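Local coordinates for protein putative Acetyltransferase (Pyrococcus horikoshii, PDB 3DDD) that binds coenzyme A and, as a member of the GNAT acetyltransferase family, probably transfers acyl groups from the cofactor to an acceptor, at residues I36-N42 and L91-K96; F139-T145 and S262-L268; W170-D175 and C199-F205. One frame throughout, in Å; residues are numbered along the deposited sequence. Where two conformers were deposited one is given.

Contact 1: I36-N42 and L91-K96. With COA (coenzyme A), chain B.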
loop_
_atom_site.group_PDB
_atom_site.type_symbol
_atom_site.label_atom_id
_atom_site.label_comp_id
_atom_site.label_asym_id
_atom_site.label_seq_id
_atom_site.Cartn_x
_atom_site.Cartn_y
_atom_site.Cartn_z
ATOM N N ILE A 36 13.087 -11.660 -1.905
ATOM C CA ILE A 36 12.002 -12.255 -1.138
ATOM C C ILE A 36 10.679 -11.955 -1.812
ATOM O O ILE A 36 9.847 -12.872 -1.999
ATOM C CB ILE A 36 11.942 -11.768 0.319
ATOM C CG1 ILE A 36 13.142 -12.311 1.101
ATOM C CG2 ILE A 36 10.662 -12.252 0.965
ATOM C CD1 ILE A 36 13.619 -11.405 2.168
ATOM N N PHE A 37 10.486 -10.688 -2.191
ATOM C CA PHE A 37 9.186 -10.255 -2.704
ATOM C C PHE A 37 8.853 -10.940 -4.033
ATOM O O PHE A 37 7.743 -11.372 -4.216
ATOM C CB PHE A 37 9.096 -8.740 -2.852
ATOM C CG PHE A 37 7.844 -8.293 -3.533
ATOM C CD1 PHE A 37 6.700 -8.049 -2.807
ATOM C CD2 PHE A 37 7.797 -8.151 -4.912
ATOM C CE1 PHE A 37 5.534 -7.642 -3.439
ATOM C CE2 PHE A 37 6.646 -7.747 -5.545
ATOM C CZ PHE A 37 5.515 -7.494 -4.819
ATOM N N ILE A 38 9.842 -11.050 -4.922
ATOM C CA ILE A 38 9.681 -11.615 -6.255
ATOM C C ILE A 38 9.394 -13.119 -6.184
ATOM O O ILE A 38 8.553 -13.628 -6.920
ATOM C CB ILE A 38 10.953 -11.325 -7.114
ATOM C CG1 ILE A 38 10.969 -9.849 -7.552
ATOM C CG2 ILE A 38 11.023 -12.225 -8.329
ATOM C CD1 ILE A 38 12.271 -9.473 -8.261
ATOM N N ASP A 39 10.132 -13.828 -5.333
ATOM C CA ASP A 39 9.793 -15.199 -4.937
ATOM C C ASP A 39 8.358 -15.289 -4.348
ATOM O O ASP A 39 7.454 -15.907 -4.937
ATOM C CB ASP A 39 10.857 -15.713 -3.966
ATOM C CG ASP A 39 10.660 -17.154 -3.579
ATOM O OD1 ASP A 39 9.511 -17.611 -3.497
ATOM O OD2 ASP A 39 11.656 -17.840 -3.322
ATOM N N ALA A 40 8.124 -14.649 -3.220
ATOM C CA ALA A 40 6.852 -14.813 -2.549
ATOM C C ALA A 40 5.650 -14.497 -3.471
ATOM O O ALA A 40 4.682 -15.226 -3.481
ATOM C CB ALA A 40 6.813 -13.968 -1.252
ATOM N N TYR A 41 5.722 -13.420 -4.241
ATOM C CA TYR A 41 4.589 -12.967 -5.061
ATOM C C TYR A 41 4.656 -13.447 -6.528
ATOM O O TYR A 41 3.788 -13.090 -7.305
ATOM C CB TYR A 41 4.473 -11.420 -5.013
ATOM C CG TYR A 41 3.980 -10.832 -3.685
ATOM C CD1 TYR A 41 4.850 -10.658 -2.617
ATOM C CD2 TYR A 41 2.645 -10.440 -3.510
ATOM C CE1 TYR A 41 4.423 -10.086 -1.406
ATOM C CE2 TYR A 41 2.185 -9.879 -2.277
ATOM C CZ TYR A 41 3.092 -9.705 -1.232
ATOM O OH TYR A 41 2.694 -9.171 -0.005
ATOM N N ASN A 42 5.655 -14.269 -6.881
ATOM C CA ASN A 42 5.849 -14.809 -8.233
ATOM C C ASN A 42 5.817 -13.691 -9.258
ATOM O O ASN A 42 5.077 -13.754 -10.236
ATOM C CB ASN A 42 4.784 -15.849 -8.592
ATOM C CG ASN A 42 4.728 -17.016 -7.619
ATOM O OD1 ASN A 42 5.595 -17.888 -7.621
ATOM N ND2 ASN A 42 3.675 -17.051 -6.804
ATOM N N LEU A 91 3.504 -5.526 2.615
ATOM C CA LEU A 91 4.744 -6.093 2.059
ATOM C C LEU A 91 5.184 -7.387 2.780
ATOM O O LEU A 91 6.352 -7.742 2.782
ATOM C CB LEU A 91 5.869 -5.005 2.011
ATOM C CG LEU A 91 5.640 -3.741 1.149
ATOM C CD1 LEU A 91 6.925 -2.857 0.943
ATOM C CD2 LEU A 91 5.083 -4.135 -0.239
HETATM N N MSE A 92 4.221 -8.113 3.363
HETATM C CA MSE A 92 4.489 -9.438 3.914
HETATM C C MSE A 92 4.840 -10.455 2.804
HETATM O O MSE A 92 4.177 -10.537 1.776
HETATM C CB MSE A 92 3.292 -9.962 4.692
HETATM C CG MSE A 92 2.900 -9.140 5.909
HETATM SE SE MSE A 92 4.024 -9.416 7.451
HETATM C CE MSE A 92 3.747 -11.343 7.654
ATOM N N GLY A 93 5.860 -11.259 3.064
ATOM C CA GLY A 93 6.409 -12.155 2.075
ATOM C C GLY A 93 7.381 -13.121 2.703
ATOM O O GLY A 93 8.287 -12.708 3.433
ATOM N N VAL A 94 7.177 -14.415 2.429
ATOM C CA VAL A 94 8.140 -15.457 2.781
ATOM C C VAL A 94 8.402 -16.272 1.548
ATOM O O VAL A 94 7.479 -16.628 0.822
ATOM C CB VAL A 94 7.607 -16.305 3.921
ATOM C CG1 VAL A 94 8.486 -17.577 4.183
ATOM C CG2 VAL A 94 7.496 -15.402 5.185
ATOM N N LYS A 95 9.681 -16.545 1.299
ATOM C CA LYS A 95 10.105 -17.254 0.103
ATOM C C LYS A 95 9.415 -18.597 0.076
ATOM O O LYS A 95 9.291 -19.227 1.103
ATOM C CB LYS A 95 11.620 -17.431 0.109
ATOM C CG LYS A 95 12.413 -16.210 -0.364
ATOM C CD LYS A 95 13.894 -16.542 -0.305
ATOM C CE LYS A 95 14.757 -15.534 -1.035
ATOM N NZ LYS A 95 16.157 -15.964 -0.935
ATOM N N LYS A 96 8.962 -19.031 -1.097
ATOM C CA LYS A 96 8.086 -20.210 -1.210
ATOM C C LYS A 96 8.644 -21.450 -0.538
ATOM O O LYS A 96 7.879 -22.198 0.054
ATOM C CB LYS A 96 7.714 -20.522 -2.674
ATOM C CG LYS A 96 6.728 -19.491 -3.289
ATOM C CD LYS A 96 6.295 -19.829 -4.705
ATOM C CE LYS A 96 7.450 -19.669 -5.705
ATOM N NZ LYS A 96 7.808 -18.235 -5.982
HETATM N N1A COA B . -3.132 -20.594 1.613
HETATM C C2A COA B . -4.025 -20.280 2.608
HETATM N N3A COA B . -3.557 -19.833 3.826
HETATM C C4A COA B . -2.209 -19.718 4.007
HETATM C C5A COA B . -1.298 -20.009 3.016
HETATM C C6A COA B . -1.777 -20.460 1.810
HETATM N N6A COA B . -0.901 -21.038 1.018
HETATM N N7A COA B . -0.038 -19.802 3.463
HETATM C C8A COA B . -0.149 -19.349 4.729
HETATM N N9A COA B . -1.485 -19.292 5.064
HETATM C C1B COA B . -2.099 -18.721 6.276
HETATM C C2B COA B . -2.721 -19.823 7.125
HETATM O O2B COA B . -3.810 -19.376 7.877
HETATM C C3B COA B . -1.589 -20.147 8.061
HETATM O O3B COA B . -2.063 -20.788 9.196
HETATM P P3B COA B . -2.226 -22.386 9.256
HETATM O O7A COA B . -2.443 -22.790 10.709
HETATM O O8A COA B . -0.941 -22.991 8.770
HETATM O O9A COA B . -3.499 -22.738 8.564
HETATM C C4B COA B . -1.083 -18.751 8.329
HETATM O O4B COA B . -1.072 -18.159 7.050
HETATM C C5B COA B . 0.279 -18.671 8.985
HETATM O O5B COA B . 1.161 -19.499 8.308
HETATM P P1A COA B . 2.702 -19.096 8.274
HETATM O O1A COA B . 3.521 -20.348 8.103
HETATM O O2A COA B . 3.139 -18.330 9.494
HETATM O O3A COA B . 2.712 -18.144 6.984
HETATM P P2A COA B . 3.961 -18.050 5.979
HETATM O O4A COA B . 5.318 -18.140 6.579
HETATM O O5A COA B . 3.771 -19.061 4.862
HETATM O O6A COA B . 3.714 -16.600 5.296
HETATM C CBP COA B . 2.360 -15.218 3.702
HETATM C CCP COA B . 2.415 -16.260 4.844
HETATM C CDP COA B . 3.400 -14.139 4.005
HETATM C CEP COA B . 0.955 -14.597 3.746
HETATM C CAP COA B . 2.412 -15.776 2.265
HETATM O OAP COA B . 2.619 -17.151 2.210
HETATM C C9P COA B . 3.307 -15.082 1.261
HETATM O O9P COA B . 4.600 -14.698 1.479
HETATM N N8P COA B . 2.827 -14.818 0.067
HETATM C C7P COA B . 3.074 -13.510 -0.471
HETATM C C6P COA B . 1.929 -12.994 -1.295
HETATM C C5P COA B . 0.611 -13.213 -0.636
HETATM O O5P COA B . -0.233 -13.838 -1.327
HETATM N N4P COA B . 0.429 -12.753 0.636
HETATM C C3P COA B . 0.918 -11.499 1.257
HETATM C C2P COA B . -0.013 -10.250 1.218
HETATM S S1P COA B . -1.439 -10.150 2.373
#
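The ring of Tyr41, whose hydroxyl reaches across to Met92, is held between cofactor and protein. C6P of coenzyme A lies over one face, 3.2 Å above the plane of the Tyr41 ring and toward its rim. Phe37 CE1 lies over the opposite face, and Phe37 O sits in plane at an edge. The bond from Tyr41 OH to Met92 O, 2.7 Å long and tilted 18° from the carbonyl plane, ties the far end of the ring to the strand. Beside it, Ala40 CB packs directly on the backbone of Gly93, 3.8 Å from Gly93 CA. Asp39 turns its carboxylate to Lys96 with CG anti to the backbone N (chi1 -176°). Two donors of Lys96 approach Asp39 OD1 from opposite faces of the carboxylate: the backbone N at 2.8 Å, nearly straight at 174°, and NZ at 3.1 Å in a salt bridge. Bends at the last two torsions of Lys96 carry NZ on to Asp39 O (2.6 Å) and to Asn42 OD1 (2.8 Å). Its charge thus rests on the Schellman turn ending the helix, where it would probably offset the helix dipole. Across Asp39 runs the chain of Lys95, its amine paired with Glu73. Val94 N donates to COA O9P at 2.8 Å, the strand-to-pantetheine hydrogen bonding characteristic of the GNAT cofactor site.

Contact 2: F139-T145 and S262-L268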
loop_
_atom_site.group_PDB
_atom_site.type_symbol
_atom_site.label_atom_id
_atom_site.label_comp_id
_atom_site.label_asym_id
_atom_site.label_seq_id
_atom_site.Cartn_x
_atom_site.Cartn_y
_atom_site.Cartn_z
ATOM N N PHE A 139 -7.843 -9.623 13.681
ATOM C CA PHE A 139 -8.229 -8.703 12.628
ATOM C C PHE A 139 -9.622 -9.035 12.080
ATOM O O PHE A 139 -9.931 -10.210 11.803
ATOM C CB PHE A 139 -7.185 -8.683 11.501
ATOM C CG PHE A 139 -5.978 -7.833 11.816
ATOM C CD1 PHE A 139 -5.005 -8.278 12.723
ATOM C CD2 PHE A 139 -5.807 -6.594 11.207
ATOM C CE1 PHE A 139 -3.912 -7.522 13.016
ATOM C CE2 PHE A 139 -4.683 -5.809 11.492
ATOM C CZ PHE A 139 -3.735 -6.270 12.412
ATOM N N VAL A 140 -10.457 -7.995 11.957
ATOM C CA VAL A 140 -11.836 -8.100 11.483
ATOM C C VAL A 140 -11.964 -7.495 10.078
ATOM O O VAL A 140 -11.267 -6.560 9.750
ATOM C CB VAL A 140 -12.830 -7.356 12.437
ATOM C CG1 VAL A 140 -12.826 -7.977 13.866
ATOM C CG2 VAL A 140 -12.520 -5.868 12.489
ATOM N N ASP A 141 -12.868 -8.028 9.262
ATOM C CA ASP A 141 -13.102 -7.522 7.910
ATOM C C ASP A 141 -13.658 -6.099 7.906
ATOM O O ASP A 141 -14.534 -5.757 8.711
ATOM C CB ASP A 141 -14.093 -8.405 7.140
ATOM C CG ASP A 141 -13.580 -9.810 6.886
ATOM O OD1 ASP A 141 -12.429 -10.110 7.205
ATOM O OD2 ASP A 141 -14.355 -10.615 6.354
ATOM N N GLU A 142 -13.142 -5.279 6.997
ATOM C CA GLU A 142 -13.755 -3.996 6.704
ATOM C C GLU A 142 -14.530 -4.083 5.386
ATOM O O GLU A 142 -15.727 -4.294 5.405
ATOM C CB GLU A 142 -12.697 -2.880 6.700
ATOM C CG GLU A 142 -12.171 -2.619 8.113
ATOM C CD GLU A 142 -11.444 -1.303 8.259
ATOM O OE1 GLU A 142 -10.745 -0.885 7.313
ATOM O OE2 GLU A 142 -11.576 -0.683 9.329
ATOM N N TYR A 143 -13.838 -3.986 4.260
ATOM C CA TYR A 143 -14.442 -4.084 2.938
ATOM C C TYR A 143 -13.315 -4.467 1.976
ATOM O O TYR A 143 -12.148 -4.328 2.321
ATOM C CB TYR A 143 -15.085 -2.738 2.512
ATOM C CG TYR A 143 -14.200 -1.536 2.786
ATOM C CD1 TYR A 143 -13.139 -1.261 1.974
ATOM C CD2 TYR A 143 -14.407 -0.706 3.899
ATOM C CE1 TYR A 143 -12.294 -0.192 2.218
ATOM C CE2 TYR A 143 -13.560 0.388 4.153
ATOM C CZ TYR A 143 -12.496 0.628 3.296
ATOM O OH TYR A 143 -11.609 1.683 3.477
ATOM N N ARG A 144 -13.680 -4.918 0.774
ATOM C CA ARG A 144 -12.702 -5.317 -0.252
ATOM C C ARG A 144 -12.085 -4.130 -0.971
ATOM O O ARG A 144 -12.707 -3.077 -1.130
ATOM C CB ARG A 144 -13.326 -6.263 -1.286
ATOM C CG ARG A 144 -13.472 -7.692 -0.806
ATOM C CD ARG A 144 -14.444 -8.489 -1.658
ATOM N NE ARG A 144 -13.829 -9.037 -2.870
ATOM C CZ ARG A 144 -14.177 -8.754 -4.133
ATOM N NH1 ARG A 144 -15.153 -7.899 -4.429
ATOM N NH2 ARG A 144 -13.526 -9.339 -5.121
ATOM N N THR A 145 -10.848 -4.313 -1.402
ATOM C CA THR A 145 -10.127 -3.292 -2.128
ATOM C C THR A 145 -9.689 -4.019 -3.389
ATOM O O THR A 145 -8.859 -4.920 -3.328
ATOM C CB THR A 145 -8.891 -2.759 -1.315
ATOM O OG1 THR A 145 -8.331 -3.803 -0.507
ATOM C CG2 THR A 145 -9.265 -1.593 -0.410
ATOM N N SER A 262 -8.311 -8.959 -5.757
ATOM C CA SER A 262 -8.851 -8.215 -4.627
ATOM C C SER A 262 -8.264 -8.657 -3.284
ATOM O O SER A 262 -7.784 -9.762 -3.121
ATOM C CB SER A 262 -10.358 -8.280 -4.595
ATOM O OG SER A 262 -10.777 -9.493 -4.062
ATOM N N CYS A 263 -8.272 -7.722 -2.343
ATOM C CA CYS A 263 -7.931 -7.974 -0.966
ATOM C C CYS A 263 -9.094 -7.617 -0.095
ATOM O O CYS A 263 -10.025 -6.934 -0.513
ATOM C CB CYS A 263 -6.763 -7.112 -0.532
ATOM S SG CYS A 263 -5.239 -7.569 -1.361
HETATM N N MSE A 264 -9.010 -8.072 1.139
HETATM C CA MSE A 264 -9.950 -7.688 2.128
HETATM C C MSE A 264 -9.165 -6.758 3.035
HETATM O O MSE A 264 -8.099 -7.108 3.530
HETATM C CB MSE A 264 -10.491 -8.926 2.841
HETATM C CG MSE A 264 -11.390 -8.631 4.019
HETATM SE SE MSE A 264 -13.030 -7.740 3.545
HETATM C CE MSE A 264 -14.048 -9.289 2.869
ATOM N N ARG A 265 -9.674 -5.548 3.195
ATOM C CA ARG A 265 -9.109 -4.628 4.133
ATOM C C ARG A 265 -9.565 -5.128 5.488
ATOM O O ARG A 265 -10.658 -5.624 5.616
ATOM C CB ARG A 265 -9.575 -3.207 3.842
ATOM C CG ARG A 265 -9.055 -2.130 4.751
ATOM C CD ARG A 265 -9.187 -0.760 4.046
ATOM N NE ARG A 265 -8.129 -0.615 3.041
ATOM C CZ ARG A 265 -7.693 0.529 2.530
ATOM N NH1 ARG A 265 -8.238 1.686 2.895
ATOM N NH2 ARG A 265 -6.671 0.511 1.667
HETATM N N MSE A 266 -8.682 -5.053 6.475
HETATM C CA MSE A 266 -8.956 -5.576 7.817
HETATM C C MSE A 266 -8.406 -4.631 8.875
HETATM O O MSE A 266 -7.528 -3.820 8.591
HETATM C CB MSE A 266 -8.302 -6.945 7.981
HETATM C CG MSE A 266 -8.723 -7.986 6.965
HETATM SE SE MSE A 266 -7.902 -9.688 7.277
HETATM C CE MSE A 266 -9.203 -10.427 8.501
ATOM N N ARG A 267 -8.913 -4.764 10.093
ATOM C CA ARG A 267 -8.612 -3.835 11.183
ATOM C C ARG A 267 -8.462 -4.531 12.527
ATOM O O ARG A 267 -9.265 -5.394 12.913
ATOM C CB ARG A 267 -9.702 -2.752 11.277
ATOM C CG ARG A 267 -9.482 -1.737 12.384
ATOM C CD ARG A 267 -10.625 -0.764 12.478
ATOM N NE ARG A 267 -11.751 -1.350 13.208
ATOM C CZ ARG A 267 -12.833 -1.869 12.650
ATOM N NH1 ARG A 267 -13.017 -1.840 11.347
ATOM N NH2 ARG A 267 -13.776 -2.376 13.420
ATOM N N LEU A 268 -7.434 -4.111 13.258
ATOM C CA LEU A 268 -7.294 -4.452 14.657
ATOM C C LEU A 268 -7.313 -3.154 15.466
ATOM O O LEU A 268 -6.418 -2.312 15.359
ATOM C CB LEU A 268 -6.036 -5.267 14.927
ATOM C CG LEU A 268 -5.820 -5.662 16.395
ATOM C CD1 LEU A 268 -6.975 -6.527 16.970
ATOM C CD2 LEU A 268 -4.489 -6.355 16.556
HETATM O O HOH W 1 -15.327 -3.493 10.156
#
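Val140 and Arg267 form a hydrogen-bonded pair at one end of an antiparallel strand pair, Thr145 and Cys263 another at the far end, and a beta bulge interrupts the register between them. Glu142 and Tyr143 share Arg265 as their partner there: Glu142 N donates to Arg265 O, and Arg265 N to Tyr143 O. In the salt bridge, Arg267 NH1 meets the anti lone pair of Glu142 OE2 at 2.7 Å, the oxygen near the guanidinium plane. Val140 CG2 lies over one face of that guanidinium, and a water joins Arg267 NH1 to Asp141 O. Glu142 OE1 pairs in turn with Arg123. A glutamine in place of Glu142 would probably deprive Arg267 and Arg123 of this shared negative charge. Further out, Arg265 pairs with the C-terminal carboxylate of Gly288 and with Asp125, while Thr145 CG2 rests over its guanidinium. Strand 121-126 pairs with the other edge of strand 258-267, which thus runs between it and strand 140-149, bringing a late part of the chain into the N-terminal GNAT fold. At the corner where the segment ends, Leu268 CB makes a CH-pi contact over the centre of the Phe139 ring face, 3.5 Å from the centroid and 11° off the normal.

Contact 3: W170-D175 and C199-F205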
loop_
_atom_site.group_PDB
_atom_site.type_symbol
_atom_site.label_atom_id
_atom_site.label_comp_id
_atom_site.label_asym_id
_atom_site.label_seq_id
_atom_site.Cartn_x
_atom_site.Cartn_y
_atom_site.Cartn_z
ATOM N N TRP A 170 -5.145 22.453 0.144
ATOM C CA TRP A 170 -6.480 21.893 -0.080
ATOM C C TRP A 170 -6.401 20.409 -0.434
ATOM O O TRP A 170 -7.367 19.678 -0.215
ATOM C CB TRP A 170 -7.283 22.665 -1.153
ATOM C CG TRP A 170 -6.739 22.573 -2.539
ATOM C CD1 TRP A 170 -5.907 23.475 -3.160
ATOM C CD2 TRP A 170 -6.983 21.536 -3.499
ATOM N NE1 TRP A 170 -5.611 23.060 -4.432
ATOM C CE2 TRP A 170 -6.247 21.868 -4.667
ATOM C CE3 TRP A 170 -7.738 20.346 -3.485
ATOM C CZ2 TRP A 170 -6.267 21.071 -5.814
ATOM C CZ3 TRP A 170 -7.744 19.541 -4.618
ATOM C CH2 TRP A 170 -7.013 19.909 -5.772
ATOM N N VAL A 171 -5.278 19.969 -1.008
ATOM C CA VAL A 171 -5.067 18.547 -1.294
ATOM C C VAL A 171 -4.810 17.814 0.007
ATOM O O VAL A 171 -5.366 16.747 0.248
ATOM C CB VAL A 171 -3.896 18.301 -2.327
ATOM C CG1 VAL A 171 -3.383 16.849 -2.276
ATOM C CG2 VAL A 171 -4.328 18.700 -3.760
ATOM N N LYS A 172 -3.985 18.402 0.863
ATOM C CA LYS A 172 -3.734 17.850 2.181
ATOM C C LYS A 172 -5.035 17.689 2.958
ATOM O O LYS A 172 -5.244 16.677 3.606
ATOM C CB LYS A 172 -2.750 18.721 2.970
ATOM C CG LYS A 172 -1.386 18.886 2.301
ATOM C CD LYS A 172 -0.411 19.789 3.080
ATOM C CE LYS A 172 0.969 19.694 2.437
ATOM N NZ LYS A 172 1.834 20.851 2.744
ATOM N N GLU A 173 -5.915 18.680 2.871
ATOM C CA GLU A 173 -7.208 18.653 3.570
ATOM C C GLU A 173 -8.183 17.613 3.021
ATOM O O GLU A 173 -8.789 16.877 3.776
ATOM C CB GLU A 173 -7.849 20.043 3.551
ATOM C CG GLU A 173 -7.280 20.974 4.635
ATOM C CD GLU A 173 -7.327 22.451 4.263
ATOM O OE1 GLU A 173 -8.310 22.884 3.603
ATOM O OE2 GLU A 173 -6.376 23.194 4.655
ATOM N N ILE A 174 -8.337 17.548 1.705
ATOM C CA ILE A 174 -9.225 16.541 1.103
ATOM C C ILE A 174 -8.701 15.102 1.290
ATOM O O ILE A 174 -9.487 14.178 1.443
ATOM C CB ILE A 174 -9.568 16.878 -0.386
ATOM C CG1 ILE A 174 -10.883 16.203 -0.772
ATOM C CG2 ILE A 174 -8.385 16.527 -1.341
ATOM C CD1 ILE A 174 -11.309 16.471 -2.213
ATOM N N ASP A 175 -7.385 14.911 1.339
ATOM C CA ASP A 175 -6.831 13.571 1.577
ATOM C C ASP A 175 -7.019 13.123 3.025
ATOM O O ASP A 175 -7.341 11.959 3.315
ATOM C CB ASP A 175 -5.362 13.501 1.164
ATOM C CG ASP A 175 -4.875 12.086 1.073
ATOM O OD1 ASP A 175 -5.441 11.321 0.264
ATOM O OD2 ASP A 175 -3.972 11.721 1.846
ATOM N N CYS A 199 -4.558 17.612 -10.401
ATOM C CA CYS A 199 -5.540 18.306 -9.611
ATOM C C CYS A 199 -6.616 18.871 -10.525
ATOM O O CYS A 199 -6.310 19.394 -11.596
ATOM C CB CYS A 199 -4.866 19.462 -8.857
ATOM S SG CYS A 199 -3.588 18.972 -7.604
ATOM N N ALA A 200 -7.871 18.769 -10.094
ATOM C CA ALA A 200 -9.006 19.301 -10.843
ATOM C C ALA A 200 -9.666 20.301 -9.949
ATOM O O ALA A 200 -9.998 19.972 -8.817
ATOM C CB ALA A 200 -9.987 18.224 -11.174
ATOM N N GLU A 201 -9.857 21.523 -10.453
ATOM C CA GLU A 201 -10.597 22.541 -9.720
ATOM C C GLU A 201 -9.871 22.604 -8.361
ATOM O O GLU A 201 -8.607 22.487 -8.331
ATOM C CB GLU A 201 -12.097 22.140 -9.719
ATOM C CG GLU A 201 -12.669 22.241 -11.176
ATOM C CD GLU A 201 -13.806 21.262 -11.566
ATOM O OE1 GLU A 201 -14.763 21.086 -10.773
ATOM O OE2 GLU A 201 -13.745 20.696 -12.701
ATOM N N ASN A 202 -10.603 22.760 -7.262
ATOM C CA ASN A 202 -10.023 22.423 -5.954
ATOM C C ASN A 202 -10.839 21.328 -5.284
ATOM O O ASN A 202 -11.058 21.351 -4.075
ATOM C CB ASN A 202 -9.937 23.654 -5.051
ATOM C CG ASN A 202 -8.828 24.619 -5.465
ATOM O OD1 ASN A 202 -8.326 24.569 -6.598
ATOM N ND2 ASN A 202 -8.444 25.513 -4.539
ATOM N N GLU A 203 -11.274 20.359 -6.086
ATOM C CA GLU A 203 -12.259 19.354 -5.674
ATOM C C GLU A 203 -11.754 17.927 -5.821
ATOM O O GLU A 203 -12.480 16.987 -5.519
ATOM C CB GLU A 203 -13.529 19.477 -6.523
ATOM C CG GLU A 203 -14.343 20.770 -6.390
ATOM C CD GLU A 203 -15.528 20.783 -7.370
ATOM O OE1 GLU A 203 -16.076 19.687 -7.671
ATOM O OE2 GLU A 203 -15.910 21.880 -7.838
ATOM N N GLY A 204 -10.530 17.741 -6.308
ATOM C CA GLY A 204 -10.016 16.400 -6.415
ATOM C C GLY A 204 -8.588 16.330 -6.862
ATOM O O GLY A 204 -8.071 17.284 -7.404
ATOM N N PHE A 205 -7.956 15.195 -6.587
ATOM C CA PHE A 205 -6.593 14.934 -7.022
ATOM C C PHE A 205 -6.368 13.445 -7.261
ATOM O O PHE A 205 -7.062 12.588 -6.688
ATOM C CB PHE A 205 -5.544 15.477 -6.019
ATOM C CG PHE A 205 -5.314 14.584 -4.830
ATOM C CD1 PHE A 205 -4.347 13.595 -4.864
ATOM C CD2 PHE A 205 -6.064 14.745 -3.664
ATOM C CE1 PHE A 205 -4.139 12.775 -3.798
ATOM C CE2 PHE A 205 -5.872 13.924 -2.576
ATOM C CZ PHE A 205 -4.918 12.928 -2.634
#
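Helix 169-179 lies with its first turn against a beta hairpin, Trp170 CA and Asn202 CA 6.9 Å apart; Val171 CA and Phe205 CA stand at the same separation, 6.9 Å. No hydrogen bond crosses between the segments, so the fit depends on side chains. Within the hairpin, Glu203 and Gly204 both face Ala200, a classic beta bulge where strand 204-209 begins.

The indole of Trp170 lies against this turn. Its CG stands between the backbone N and the carbonyl carbon (chi1 67°), a setting that sends the ring out to the hairpin. Asn202 CA makes a CH-pi contact, 3.7 Å from the centroid of the Trp170 six-membered ring and 3° off the normal, while Val171 CG2 lies over the opposite face. At the edge, Gly204 O is in plane, 3.3 Å from Trp170 CH2, and Cys199 CB also comes up near the plane; Cys199 SG stands oblique to the ring. Phe205 is the second aromatic centre. Val171 CG1 sits over its face, 3.8 Å from the Phe205 ring centroid. Two groups meet its edge in plane: Ile174 CG2, 3.7 Å from Phe205 CD2, and Asp175 OD1, 3.4 Å from Phe205 CZ, where the polarised ring hydrogens probably suit a carboxylate that is also paired with Arg183.

Helix 169-179 thereby packs on one side of the hairpin within the C-terminal GNAT domain, with Phe205 reaching Leu187 of helix 184-192 and Val217 of strand 212-218, while Ala200 faces away onto helix 221-233.

Followed from the N terminus, the chain first closes contact 1, which brings strand 86-94 back against helix 30-41 across 48 intervening residues and completes part of the coenzyme A site. It then runs on to open contact 2 at 139-145, but that loop stays open for 116 residues. Within this interval contact 3 forms and closes, linking helix 169-179 to the hairpin at 199-205 in the C-terminal GNAT domain. Only when 262-268 returns to 139-145 does contact 2 close, joining the two halves of the protein. Contacts 1 and 3 lie on opposite sides of the chain's centre, about 35 Å apart between their own centres; no two of the three touch.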